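Local coordinates for myosin light chain 1 (Saccharomyces cerevisiae, PDB 1M45), which acts as a light chain for class II and class V myosins and for IQG1 by binding their IQ motifs, serving contractile-ring assembly and cytokinesis, at residues Ala88-Phe92 and Asp104-Met108; Thr78-Thr82 and Ile142-Gln148; Arg4-Phe10 and Tyr29-Tyr35; Gly98-Val102 and Gly134-Tyr138. All coordinates share one frame; numbering follows the deposited sequence. Where two conformers were deposited one is given.

Contacts 1 and 4 belong to one EF-hand pair: their centres lie about 9 Å apart, and F89 of contact 1 packs on V100 and Y138 of contact 4, so helix contact and sheet share a core. Contact 2 lies about 17 Å from contact 1 (centre to centre) and joins it through F89 CE1 and I142 CD1, 3.6 Å apart. Contact 3 belongs to the other end of the molecule: its centre is about 30 Å from that of contact 1, with nearest atoms about 16 Å apart. Contact 2 spans the gap, since T78 and Q148 both reach R4 of contact 3. Contacts 1, 2 and 3 all come within reach of the bound IQ peptide.

Contact 1: Ala88-Phe92 and Asp104-Met108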
loop_
_atom_site.group_PDB
_atom_site.type_symbol
_atom_site.label_atom_id
_atom_site.label_comp_id
_atom_site.label_asym_id
_atom_site.label_seq_id
_atom_site.Cartn_x
_atom_site.Cartn_y
_atom_site.Cartn_z
ATOM N N ALA A 88 4.828 -16.163 6.192
ATOM C CA ALA A 88 3.709 -16.270 5.242
ATOM C C ALA A 88 4.160 -16.777 3.864
ATOM O O ALA A 88 3.460 -17.595 3.226
ATOM C CB ALA A 88 2.936 -14.926 5.105
ATOM N N PHE A 89 5.306 -16.279 3.394
ATOM C CA PHE A 89 5.850 -16.735 2.116
ATOM C C PHE A 89 6.393 -18.173 2.269
ATOM O O PHE A 89 6.357 -18.947 1.322
ATOM C CB PHE A 89 6.958 -15.806 1.616
ATOM C CG PHE A 89 6.443 -14.587 0.922
ATOM C CD1 PHE A 89 6.215 -13.409 1.617
ATOM C CD2 PHE A 89 6.093 -14.658 -0.422
ATOM C CE1 PHE A 89 5.727 -12.289 0.960
ATOM C CE2 PHE A 89 5.592 -13.547 -1.090
ATOM C CZ PHE A 89 5.408 -12.355 -0.387
ATOM N N GLN A 90 6.920 -18.497 3.445
ATOM C CA GLN A 90 7.498 -19.823 3.630
ATOM C C GLN A 90 6.423 -20.883 3.458
ATOM O O GLN A 90 6.711 -22.006 3.088
ATOM C CB GLN A 90 8.239 -19.946 4.954
ATOM C CG GLN A 90 9.566 -19.213 4.896
ATOM C CD GLN A 90 10.355 -19.264 6.201
ATOM O OE1 GLN A 90 11.519 -18.849 6.238
ATOM N NE2 GLN A 90 9.734 -19.767 7.265
ATOM N N VAL A 91 5.177 -20.488 3.675
ATOM C CA VAL A 91 4.049 -21.394 3.466
ATOM C C VAL A 91 3.966 -21.858 2.006
ATOM O O VAL A 91 3.561 -23.000 1.714
ATOM C CB VAL A 91 2.756 -20.753 3.933
ATOM C CG1 VAL A 91 1.545 -21.547 3.444
ATOM C CG2 VAL A 91 2.751 -20.626 5.449
ATOM N N PHE A 92 4.397 -20.995 1.093
ATOM C CA PHE A 92 4.362 -21.277 -0.327
ATOM C C PHE A 92 5.741 -21.578 -0.891
ATOM O O PHE A 92 5.936 -21.618 -2.086
ATOM C CB PHE A 92 3.728 -20.092 -1.064
ATOM C CG PHE A 92 2.323 -19.818 -0.614
ATOM C CD1 PHE A 92 2.079 -19.119 0.574
ATOM C CD2 PHE A 92 1.243 -20.257 -1.371
ATOM C CE1 PHE A 92 0.765 -18.890 1.016
ATOM C CE2 PHE A 92 -0.063 -20.023 -0.948
ATOM C CZ PHE A 92 -0.307 -19.340 0.252
ATOM N N ASP A 104 1.902 -18.441 -7.504
ATOM C CA ASP A 104 1.578 -18.552 -6.081
ATOM C C ASP A 104 1.478 -17.169 -5.431
ATOM O O ASP A 104 0.698 -16.977 -4.482
ATOM C CB ASP A 104 2.597 -19.377 -5.335
ATOM C CG ASP A 104 2.440 -20.860 -5.589
ATOM O OD1 ASP A 104 1.357 -21.297 -6.032
ATOM O OD2 ASP A 104 3.335 -21.645 -5.303
ATOM N N LEU A 105 2.281 -16.216 -5.922
ATOM C CA LEU A 105 2.218 -14.876 -5.337
ATOM C C LEU A 105 0.874 -14.267 -5.665
ATOM O O LEU A 105 0.210 -13.639 -4.805
ATOM C CB LEU A 105 3.382 -14.007 -5.805
ATOM C CG LEU A 105 3.348 -12.545 -5.325
ATOM C CD1 LEU A 105 3.269 -12.505 -3.800
ATOM C CD2 LEU A 105 4.661 -11.822 -5.795
ATOM N N ARG A 106 0.459 -14.429 -6.921
ATOM C CA ARG A 106 -0.875 -13.929 -7.285
ATOM C C ARG A 106 -1.960 -14.589 -6.452
ATOM O O ARG A 106 -2.929 -13.917 -6.012
ATOM C CB ARG A 106 -1.134 -14.108 -8.775
ATOM C CG ARG A 106 -2.451 -13.520 -9.222
ATOM C CD ARG A 106 -2.582 -13.495 -10.741
ATOM N NE ARG A 106 -1.623 -12.525 -11.288
ATOM C CZ ARG A 106 -1.918 -11.278 -11.618
ATOM N NH1 ARG A 106 -3.147 -10.795 -11.468
ATOM N NH2 ARG A 106 -0.956 -10.475 -12.067
ATOM N N TYR A 107 -1.842 -15.911 -6.264
ATOM C CA TYR A 107 -2.759 -16.647 -5.424
ATOM C C TYR A 107 -2.843 -16.075 -4.014
ATOM O O TYR A 107 -3.941 -15.832 -3.499
ATOM C CB TYR A 107 -2.359 -18.110 -5.387
ATOM C CG TYR A 107 -3.168 -18.965 -4.412
ATOM C CD1 TYR A 107 -4.323 -19.614 -4.824
ATOM C CD2 TYR A 107 -2.735 -19.153 -3.110
ATOM C CE1 TYR A 107 -5.050 -20.428 -3.922
ATOM C CE2 TYR A 107 -3.450 -19.947 -2.206
ATOM C CZ TYR A 107 -4.579 -20.569 -2.631
ATOM O OH TYR A 107 -5.254 -21.353 -1.761
ATOM N N MET A 108 -1.682 -15.848 -3.406
ATOM C CA MET A 108 -1.618 -15.286 -2.064
ATOM C C MET A 108 -2.338 -13.947 -1.985
ATOM O O MET A 108 -3.125 -13.715 -1.077
ATOM C CB MET A 108 -0.165 -15.078 -1.620
ATOM C CG MET A 108 0.674 -16.356 -1.437
ATOM S SD MET A 108 2.409 -15.899 -1.109
ATOM C CE MET A 108 2.289 -15.260 0.550
HETATM O O HOH W 1 5.871 -20.899 -4.875
#
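The ring of F92 carries the side chain of M108 over one face, and the ring of F89 meets the far end of the same methionine. M108 CG stands 3.5 Å from the F92 centroid and over the ring's centre, with A88 O in plane at the edge of that ring. On F89 the methyl takes the face, M108 CE being 4.0 Å from the centroid and displaced toward the rim, while L105 CD1 approaches the edge, 3.7 Å from F89 CE2. These residues line the interior of an EF-hand, where entering helix 83-90 faces exiting helix 102-111. In this conformer of M108, SD lies 4.0 Å from the F92 centroid, over the face, a Met-aromatic contact; the bend at chi3 (72°) carries CE over the F89 ring while it stays beside the F92 rim. F92 and Y107 meet rim to rim instead, planes 57° apart, with F92 CE2 3.5 Å from Y107 CD2. With an alanine in place of F92, the M108 thioether would probably be freer to turn and Y107 would lose its neighbour along one rim. F89 also packs on F141 and I142 of helix 138-146. At the loop end, on the inferred calcium ligand D104, a water donates to both segments, 2.9 Å from F92 O and 2.7 Å from D104 OD2.

Contact 2: Thr78-Thr82 and Ile142-Gln148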
loop_
_atom_site.group_PDB
_atom_site.type_symbol
_atom_site.label_atom_id
_atom_site.label_comp_id
_atom_site.label_asym_id
_atom_site.label_seq_id
_atom_site.Cartn_x
_atom_site.Cartn_y
_atom_site.Cartn_z
ATOM N N THR A 78 3.509 2.506 9.046
ATOM C CA THR A 78 4.777 2.502 8.295
ATOM C C THR A 78 5.875 1.725 8.994
ATOM O O THR A 78 7.040 1.857 8.652
ATOM C CB THR A 78 5.285 3.919 8.014
ATOM O OG1 THR A 78 5.719 4.534 9.235
ATOM C CG2 THR A 78 4.156 4.801 7.409
ATOM N N LYS A 79 5.483 0.918 9.970
ATOM C CA LYS A 79 6.490 0.216 10.761
ATOM C C LYS A 79 6.661 -1.250 10.446
ATOM O O LYS A 79 7.264 -1.973 11.252
ATOM C CB LYS A 79 6.146 0.386 12.235
ATOM C CG LYS A 79 6.172 1.854 12.660
ATOM C CD LYS A 79 5.771 2.012 14.129
ATOM C CE LYS A 79 5.963 3.477 14.536
ATOM N NZ LYS A 79 5.432 3.767 15.902
ATOM N N ALA A 80 6.131 -1.722 9.323
ATOM C CA ALA A 80 6.284 -3.142 8.991
ATOM C C ALA A 80 7.705 -3.526 8.705
ATOM O O ALA A 80 8.478 -2.715 8.180
ATOM C CB ALA A 80 5.399 -3.525 7.779
ATOM N N LYS A 81 8.052 -4.774 9.025
ATOM C CA LYS A 81 9.410 -5.254 8.824
ATOM C C LYS A 81 9.392 -6.506 7.962
ATOM O O LYS A 81 8.401 -7.237 7.941
ATOM C CB LYS A 81 10.057 -5.569 10.181
ATOM C CG LYS A 81 10.173 -4.358 11.086
ATOM C CD LYS A 81 10.972 -4.727 12.342
ATOM C CE LYS A 81 11.316 -3.488 13.139
ATOM N NZ LYS A 81 12.282 -3.831 14.245
ATOM N N THR A 82 10.508 -6.794 7.305
ATOM C CA THR A 82 10.582 -7.984 6.460
ATOM C C THR A 82 10.204 -9.250 7.226
ATOM O O THR A 82 9.499 -10.124 6.702
ATOM C CB THR A 82 11.991 -8.103 5.882
ATOM O OG1 THR A 82 12.229 -6.939 5.071
ATOM C CG2 THR A 82 12.082 -9.271 4.934
ATOM N N ILE A 142 9.743 -8.262 -0.717
ATOM C CA ILE A 142 9.264 -7.596 0.497
ATOM C C ILE A 142 10.039 -6.306 0.736
ATOM O O ILE A 142 9.450 -5.263 1.094
ATOM C CB ILE A 142 9.364 -8.513 1.696
ATOM C CG1 ILE A 142 8.374 -9.678 1.526
ATOM C CG2 ILE A 142 9.009 -7.759 2.974
ATOM C CD1 ILE A 142 8.719 -10.888 2.455
ATOM N N GLU A 143 11.360 -6.365 0.553
ATOM C CA GLU A 143 12.191 -5.155 0.757
ATOM C C GLU A 143 11.756 -4.010 -0.157
ATOM O O GLU A 143 11.655 -2.852 0.269
ATOM C CB GLU A 143 13.669 -5.449 0.551
ATOM C CG GLU A 143 14.181 -6.413 1.600
ATOM C CD GLU A 143 14.294 -5.782 2.969
ATOM O OE1 GLU A 143 14.560 -4.556 3.058
ATOM O OE2 GLU A 143 14.106 -6.511 3.955
ATOM N N ASP A 144 11.464 -4.349 -1.406
ATOM C CA ASP A 144 11.015 -3.326 -2.345
ATOM C C ASP A 144 9.678 -2.722 -1.934
ATOM O O ASP A 144 9.468 -1.499 -1.997
ATOM C CB ASP A 144 10.910 -3.942 -3.750
ATOM C CG ASP A 144 12.273 -4.137 -4.407
ATOM O OD1 ASP A 144 12.317 -4.783 -5.490
ATOM O OD2 ASP A 144 13.355 -3.746 -3.920
ATOM N N VAL A 145 8.751 -3.570 -1.512
ATOM C CA VAL A 145 7.418 -3.104 -1.166
ATOM C C VAL A 145 7.482 -2.206 0.067
ATOM O O VAL A 145 6.709 -1.263 0.163
ATOM C CB VAL A 145 6.470 -4.310 -0.925
ATOM C CG1 VAL A 145 5.147 -3.911 -0.212
ATOM C CG2 VAL A 145 6.181 -5.008 -2.278
ATOM N N LEU A 146 8.370 -2.546 1.004
ATOM C CA LEU A 146 8.494 -1.796 2.234
ATOM C C LEU A 146 9.422 -0.581 2.189
ATOM O O LEU A 146 9.428 0.231 3.143
ATOM C CB LEU A 146 8.869 -2.732 3.375
ATOM C CG LEU A 146 7.893 -3.875 3.693
ATOM C CD1 LEU A 146 8.502 -4.617 4.891
ATOM C CD2 LEU A 146 6.467 -3.374 3.981
ATOM N N ARG A 147 10.156 -0.403 1.089
ATOM C CA ARG A 147 11.116 0.728 1.012
ATOM C C ARG A 147 10.398 2.076 1.027
ATOM O O ARG A 147 9.442 2.291 0.275
ATOM C CB ARG A 147 11.972 0.625 -0.238
ATOM C CG ARG A 147 13.225 1.515 -0.225
ATOM C CD ARG A 147 14.189 1.205 -1.377
ATOM N NE ARG A 147 14.833 -0.105 -1.181
ATOM C CZ ARG A 147 14.530 -1.201 -1.878
ATOM N NH1 ARG A 147 13.611 -1.152 -2.839
ATOM N NH2 ARG A 147 15.156 -2.343 -1.621
ATOM N N GLN A 148 10.871 2.978 1.891
ATOM C CA GLN A 148 10.238 4.284 2.063
ATOM C C GLN A 148 10.815 5.367 1.184
ATOM O O GLN A 148 11.194 6.429 1.661
ATOM C CB GLN A 148 10.261 4.706 3.531
ATOM C CG GLN A 148 9.360 3.826 4.361
ATOM C CD GLN A 148 9.197 4.268 5.784
ATOM O OE1 GLN A 148 9.339 5.446 6.105
ATOM N NE2 GLN A 148 8.849 3.323 6.641
ATOM O OXT GLN A 148 10.897 5.196 -0.019
HETATM O O HOH W 2 8.418 4.294 9.786
#
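A80 and L146 point at each other, the methyl of A80 meeting one branch of the leucine: A80 CB to L146 CD2 is 3.9 Å. The other branch, CD1, lies against the backbone, 3.7 Å from K81 C and close to A80 O, so the two branches bear on successive points of the linker, one on a methyl and one on the backbone. Its CG stands anti to the carbonyl carbon (chi1 -60°), which puts CG on the linker side of helix 138-146. One turn earlier, I142 and T82 meet at a slant, with I142 CG2 3.8 Å from T82 CA. The approach of T82 OG1 to E143 OE2 is too short to be trusted and is doubtful as modelled. At the C-terminal end the contact becomes polar. Extended beyond CG, Q148 brings NE2 to 3.1 Å from T78 O. A water donates to T78 OG1 at 2.8 Å and accepts weakly from Q148 NE2; T78 OG1 is also bonded to D75 O, and Q148 OE1 to R4 NH2 of the N-terminal region. Just past the end of the helix, R147 turns back on D144 in a salt bridge: NH1, 2.8 Å from D144 OD2, and NH2 both reach that one oxygen, which lies in the guanidinium plane, while E143 O sits over one face of the same group. The bound peptide packs on A80, V145 and L146. A linker laid along the last helix beside the target is consistent with a two-lobed, calmodulin-like light chain on an IQ motif.

Contact 3: Arg4-Phe10 and Tyr29-Tyr35; sequences RANKDIF and YLRAIGY
R4 meets Y35 twice, with its backbone and with its side chain. Its backbone N donates to Y35 OH at 3.2 Å, nearly straight at 162°, while its CG passes over the face of the same ring; the carbon spacing there is too short to be reliable, so only the face-on placing can be used. The R4 chain bends at chi2 (-98°), and its guanidinium ends 62° from the ring plane with G34 O over one face. In its own plane NH1 gives to a water that donates to I33 O, and a second water joins I33 O to A5 O at 2.9 and 2.7 Å; the I33 carbonyl thus accepts from two waters. NH2 goes to Q148 OE1. Replacing Y35 by a phenylalanine would probably leave the backbone N of R4 without its acceptor and let this end of the loop shift. Both segments belong to the first EF-hand, the loop that leads into helix 10-13 packing against the end of helix 26-32. That helix closes in a Schellman motif, Y35 N reaching L30 O and G34 N reaching R31 O, and a CB on G34 would collide with R4 CD. At the end of a type I' turn from N6 to I9, I9 fits against the last helical turn: CG2 is 3.7 Å from A32 CB, and CD1 is 3.8 Å from I33 CG2 and 3.4 Å from A32 O. F10 directs its edge toward the face of Y29, centroids 6.0 Å apart. R31 O accepts a hydrogen bond from a basic side chain of the bound peptide.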
loop_
_atom_site.group_PDB
_atom_site.type_symbol
_atom_site.label_atom_id
_atom_site.label_comp_id
_atom_site.label_asym_id
_atom_site.label_seq_id
_atom_site.Cartn_x
_atom_site.Cartn_y
_atom_site.Cartn_z
ATOM N N ARG A 4 4.178 13.434 7.183
ATOM C CA ARG A 4 4.711 13.139 5.848
ATOM C C ARG A 4 4.400 14.321 4.949
ATOM O O ARG A 4 3.252 14.801 4.908
ATOM C CB ARG A 4 4.118 11.857 5.289
ATOM C CG ARG A 4 4.433 10.642 6.138
ATOM C CD ARG A 4 5.584 9.825 5.659
ATOM N NE ARG A 4 5.942 8.749 6.592
ATOM C CZ ARG A 4 6.743 7.735 6.285
ATOM N NH1 ARG A 4 7.269 7.649 5.077
ATOM N NH2 ARG A 4 7.037 6.810 7.192
ATOM N N ALA A 5 5.427 14.801 4.256
ATOM C CA ALA A 5 5.327 16.005 3.429
ATOM C C ALA A 5 4.529 15.752 2.148
ATOM O O ALA A 5 4.561 14.645 1.599
ATOM C CB ALA A 5 6.745 16.538 3.094
ATOM N N ASN A 6 3.872 16.800 1.663
ATOM C CA ASN A 6 3.075 16.710 0.445
ATOM C C ASN A 6 3.936 16.392 -0.773
ATOM O O ASN A 6 3.525 15.593 -1.615
ATOM C CB ASN A 6 2.265 17.995 0.208
ATOM C CG ASN A 6 1.436 17.950 -1.086
ATOM O OD1 ASN A 6 1.609 18.789 -1.989
ATOM N ND2 ASN A 6 0.522 16.995 -1.170
ATOM N N LYS A 7 5.106 17.034 -0.866
ATOM C CA LYS A 7 6.023 16.851 -1.985
ATOM C C LYS A 7 5.305 17.007 -3.331
ATOM O O LYS A 7 5.551 16.238 -4.281
ATOM C CB LYS A 7 6.690 15.485 -1.889
ATOM C CG LYS A 7 7.529 15.291 -0.623
ATOM C CD LYS A 7 8.234 13.952 -0.686
ATOM C CE LYS A 7 9.177 13.742 0.498
ATOM N NZ LYS A 7 9.762 12.359 0.422
ATOM N N ASP A 8 4.419 18.009 -3.385
ATOM C CA ASP A 8 3.635 18.359 -4.583
ATOM C C ASP A 8 2.720 17.254 -5.088
ATOM O O ASP A 8 2.386 17.212 -6.269
ATOM C CB ASP A 8 4.539 18.757 -5.737
ATOM C CG ASP A 8 3.836 19.674 -6.735
ATOM O OD1 ASP A 8 2.932 20.431 -6.349
ATOM O OD2 ASP A 8 4.165 19.673 -7.910
ATOM N N ILE A 9 2.364 16.324 -4.215
ATOM C CA ILE A 9 1.518 15.236 -4.649
ATOM C C ILE A 9 0.052 15.672 -4.761
ATOM O O ILE A 9 -0.680 15.203 -5.628
ATOM C CB ILE A 9 1.678 14.053 -3.690
ATOM C CG1 ILE A 9 3.053 13.418 -3.867
ATOM C CG2 ILE A 9 0.538 13.029 -3.894
ATOM C CD1 ILE A 9 3.395 12.428 -2.712
ATOM N N PHE A 10 -0.384 16.581 -3.897
ATOM C CA PHE A 10 -1.762 17.030 -3.899
ATOM C C PHE A 10 -2.260 17.467 -5.296
ATOM O O PHE A 10 -3.403 17.175 -5.660
ATOM C CB PHE A 10 -1.938 18.150 -2.884
ATOM C CG PHE A 10 -3.361 18.514 -2.611
ATOM C CD1 PHE A 10 -3.986 19.516 -3.354
ATOM C CD2 PHE A 10 -4.103 17.869 -1.620
ATOM C CE1 PHE A 10 -5.322 19.860 -3.108
ATOM C CE2 PHE A 10 -5.399 18.225 -1.351
ATOM C CZ PHE A 10 -6.025 19.217 -2.106
ATOM N N TYR A 29 -4.332 9.357 -1.300
ATOM C CA TYR A 29 -3.459 10.496 -1.003
ATOM C C TYR A 29 -2.545 10.149 0.169
ATOM O O TYR A 29 -1.353 10.393 0.105
ATOM C CB TYR A 29 -4.238 11.792 -0.697
ATOM C CG TYR A 29 -3.332 12.901 -0.312
ATOM C CD1 TYR A 29 -2.618 13.591 -1.275
ATOM C CD2 TYR A 29 -3.161 13.235 1.019
ATOM C CE1 TYR A 29 -1.719 14.585 -0.909
ATOM C CE2 TYR A 29 -2.238 14.204 1.423
ATOM C CZ TYR A 29 -1.529 14.887 0.448
ATOM O OH TYR A 29 -0.621 15.843 0.848
ATOM N N LEU A 30 -3.133 9.573 1.224
ATOM C CA LEU A 30 -2.354 9.193 2.389
ATOM C C LEU A 30 -1.299 8.169 2.014
ATOM O O LEU A 30 -0.166 8.187 2.532
ATOM C CB LEU A 30 -3.267 8.640 3.490
ATOM C CG LEU A 30 -4.137 9.734 4.124
ATOM C CD1 LEU A 30 -5.171 9.090 5.070
ATOM C CD2 LEU A 30 -3.312 10.770 4.855
ATOM N N ARG A 31 -1.673 7.265 1.117
ATOM C CA ARG A 31 -0.703 6.282 0.627
ATOM C C ARG A 31 0.399 6.958 -0.163
ATOM O O ARG A 31 1.578 6.678 0.040
ATOM C CB ARG A 31 -1.402 5.243 -0.252
ATOM C CG ARG A 31 -2.300 4.326 0.538
ATOM C CD ARG A 31 -3.197 3.397 -0.309
ATOM N NE ARG A 31 -4.100 2.663 0.582
ATOM C CZ ARG A 31 -5.414 2.729 0.627
ATOM N NH1 ARG A 31 -6.137 3.478 -0.224
ATOM N NH2 ARG A 31 -6.041 2.023 1.589
ATOM N N ALA A 32 0.023 7.901 -1.027
ATOM C CA ALA A 32 1.017 8.539 -1.898
ATOM C C ALA A 32 2.091 9.255 -1.105
ATOM O O ALA A 32 3.252 9.266 -1.485
ATOM C CB ALA A 32 0.316 9.513 -2.849
ATOM N N ILE A 33 1.697 9.866 0.016
ATOM C CA ILE A 33 2.697 10.586 0.822
ATOM C C ILE A 33 3.494 9.685 1.760
ATOM O O ILE A 33 4.390 10.161 2.461
ATOM C CB ILE A 33 2.057 11.797 1.572
ATOM C CG1 ILE A 33 1.069 11.341 2.633
ATOM C CG2 ILE A 33 1.451 12.779 0.592
ATOM C CD1 ILE A 33 0.525 12.459 3.512
ATOM N N GLY A 34 3.139 8.398 1.811
ATOM C CA GLY A 34 3.998 7.510 2.609
ATOM C C GLY A 34 3.340 6.621 3.655
ATOM O O GLY A 34 4.051 5.833 4.302
ATOM N N TYR A 35 2.046 6.771 3.877
ATOM C CA TYR A 35 1.346 5.915 4.847
ATOM C C TYR A 35 0.765 4.657 4.184
ATOM O O TYR A 35 0.700 4.549 2.946
ATOM C CB TYR A 35 0.257 6.717 5.565
ATOM C CG TYR A 35 0.790 7.926 6.273
ATOM C CD1 TYR A 35 0.414 9.209 5.872
ATOM C CD2 TYR A 35 1.619 7.788 7.385
ATOM C CE1 TYR A 35 0.859 10.329 6.573
ATOM C CE2 TYR A 35 2.076 8.900 8.074
ATOM C CZ TYR A 35 1.695 10.151 7.656
ATOM O OH TYR A 35 2.159 11.224 8.349
HETATM O O HOH W 3 7.245 9.391 2.617
HETATM O O HOH W 4 5.888 12.312 1.329
#

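Contact 4: Gly98-Val102 and Gly134-Tyr138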
loop_
_atom_site.group_PDB
_atom_site.type_symbol
_atom_site.label_atom_id
_atom_site.label_comp_id
_atom_site.label_asym_id
_atom_site.label_seq_id
_atom_site.Cartn_x
_atom_site.Cartn_y
_atom_site.Cartn_z
ATOM N N GLY A 98 13.658 -19.619 -0.667
ATOM C CA GLY A 98 13.581 -18.164 -0.592
ATOM C C GLY A 98 12.852 -17.617 -1.801
ATOM O O GLY A 98 12.833 -16.437 -2.027
ATOM N N LYS A 99 12.242 -18.498 -2.576
ATOM C CA LYS A 99 11.530 -18.089 -3.763
ATOM C C LYS A 99 10.103 -18.597 -3.791
ATOM O O LYS A 99 9.770 -19.638 -3.208
ATOM C CB LYS A 99 12.269 -18.578 -5.025
ATOM C CG LYS A 99 13.654 -17.951 -5.189
ATOM C CD LYS A 99 14.295 -18.350 -6.488
ATOM C CE LYS A 99 15.566 -17.558 -6.738
ATOM N NZ LYS A 99 16.600 -17.814 -5.727
ATOM N N VAL A 100 9.258 -17.847 -4.489
ATOM C CA VAL A 100 7.871 -18.218 -4.701
ATOM C C VAL A 100 7.547 -18.008 -6.173
ATOM O O VAL A 100 8.058 -17.084 -6.799
ATOM C CB VAL A 100 6.962 -17.395 -3.770
ATOM C CG1 VAL A 100 5.490 -17.511 -4.138
ATOM C CG2 VAL A 100 7.174 -17.856 -2.325
ATOM N N SER A 101 6.702 -18.878 -6.728
ATOM C CA SER A 101 6.295 -18.730 -8.116
ATOM C C SER A 101 5.401 -17.502 -8.233
ATOM O O SER A 101 4.685 -17.146 -7.268
ATOM C CB SER A 101 5.565 -19.961 -8.632
ATOM O OG SER A 101 4.319 -20.107 -7.981
ATOM N N VAL A 102 5.469 -16.848 -9.393
ATOM C CA VAL A 102 4.621 -15.678 -9.631
ATOM C C VAL A 102 3.146 -16.065 -9.521
ATOM O O VAL A 102 2.319 -15.279 -9.041
ATOM C CB VAL A 102 4.973 -14.965 -10.946
ATOM C CG1 VAL A 102 4.732 -15.854 -12.150
ATOM C CG2 VAL A 102 4.157 -13.695 -11.073
ATOM N N GLY A 134 10.045 -18.694 -13.518
ATOM C CA GLY A 134 8.821 -18.029 -13.119
ATOM C C GLY A 134 8.771 -17.755 -11.628
ATOM O O GLY A 134 7.688 -17.512 -11.117
ATOM N N GLU A 135 9.928 -17.682 -10.963
ATOM C CA GLU A 135 9.983 -17.417 -9.521
ATOM C C GLU A 135 10.490 -16.044 -9.112
ATOM O O GLU A 135 11.244 -15.386 -9.840
ATOM C CB GLU A 135 10.798 -18.488 -8.811
ATOM C CG GLU A 135 10.144 -19.854 -8.954
ATOM C CD GLU A 135 10.758 -20.893 -8.044
ATOM O OE1 GLU A 135 11.990 -20.986 -7.993
ATOM O OE2 GLU A 135 9.998 -21.600 -7.363
ATOM N N ILE A 136 10.098 -15.645 -7.898
ATOM C CA ILE A 136 10.447 -14.335 -7.355
ATOM C C ILE A 136 11.153 -14.546 -6.033
ATOM O O ILE A 136 10.712 -15.367 -5.235
ATOM C CB ILE A 136 9.132 -13.538 -7.109
ATOM C CG1 ILE A 136 8.500 -13.135 -8.428
ATOM C CG2 ILE A 136 9.392 -12.248 -6.280
ATOM C CD1 ILE A 136 7.013 -12.733 -8.276
ATOM N N ASP A 137 12.235 -13.792 -5.800
ATOM C CA ASP A 137 12.943 -13.810 -4.515
ATOM C C ASP A 137 12.066 -12.999 -3.558
ATOM O O ASP A 137 11.952 -11.793 -3.719
ATOM C CB ASP A 137 14.323 -13.137 -4.665
ATOM C CG ASP A 137 15.126 -13.196 -3.392
ATOM O OD1 ASP A 137 14.616 -12.751 -2.359
ATOM O OD2 ASP A 137 16.264 -13.724 -3.308
ATOM N N TYR A 138 11.417 -13.663 -2.606
ATOM C CA TYR A 138 10.407 -12.939 -1.824
ATOM C C TYR A 138 10.976 -11.982 -0.803
ATOM O O TYR A 138 10.371 -10.956 -0.542
ATOM C CB TYR A 138 9.374 -13.838 -1.200
ATOM C CG TYR A 138 9.837 -15.033 -0.409
ATOM C CD1 TYR A 138 10.272 -14.892 0.910
ATOM C CD2 TYR A 138 9.703 -16.322 -0.931
ATOM C CE1 TYR A 138 10.616 -16.005 1.674
ATOM C CE2 TYR A 138 10.050 -17.435 -0.179
ATOM C CZ TYR A 138 10.504 -17.272 1.120
ATOM O OH TYR A 138 10.850 -18.385 1.843
HETATM O O HOH W 5 13.898 -14.724 -0.235
HETATM O O HOH W 6 9.175 -21.965 -4.280
#
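V100 and I136 form the hydrogen-bonded pair at the middle of a short antiparallel ladder, V100 N to I136 O at 3.0 Å and I136 N to V100 O at 2.7 Å. V102 N to G134 O (2.9 Å) and Y138 N to G98 O (3.2 Å) extend it at the two ends. The Y138 ring turns one face onto the G98 peptide, its CG lying between backbone N and carbonyl carbon (chi1 50°), and V100 CG2 packs obliquely on the same ring, 3.3 Å from Y138 CD2. Toward the other end of the ladder, I136 CD1 reaches V102 CB at 4.0 Å. One water donates to G98 O and D137 OD1, another to K99 O and E135 OE2. Further out, each strand leads into a helix with its N-cap filled: S101 OG takes D104 N, and D137 OD1 takes K140 N. D93 OD2, on an inferred calcium ligand, accepts from both Y138 OH and G98 N. Such a ladder is the beta-scaffold that pairs two EF-hand loops. Because the bonds join backbone groups of both loops, and D93 of one loop also accepts from Y138 of the other hand, a shift in one loop is likely to be felt in the other.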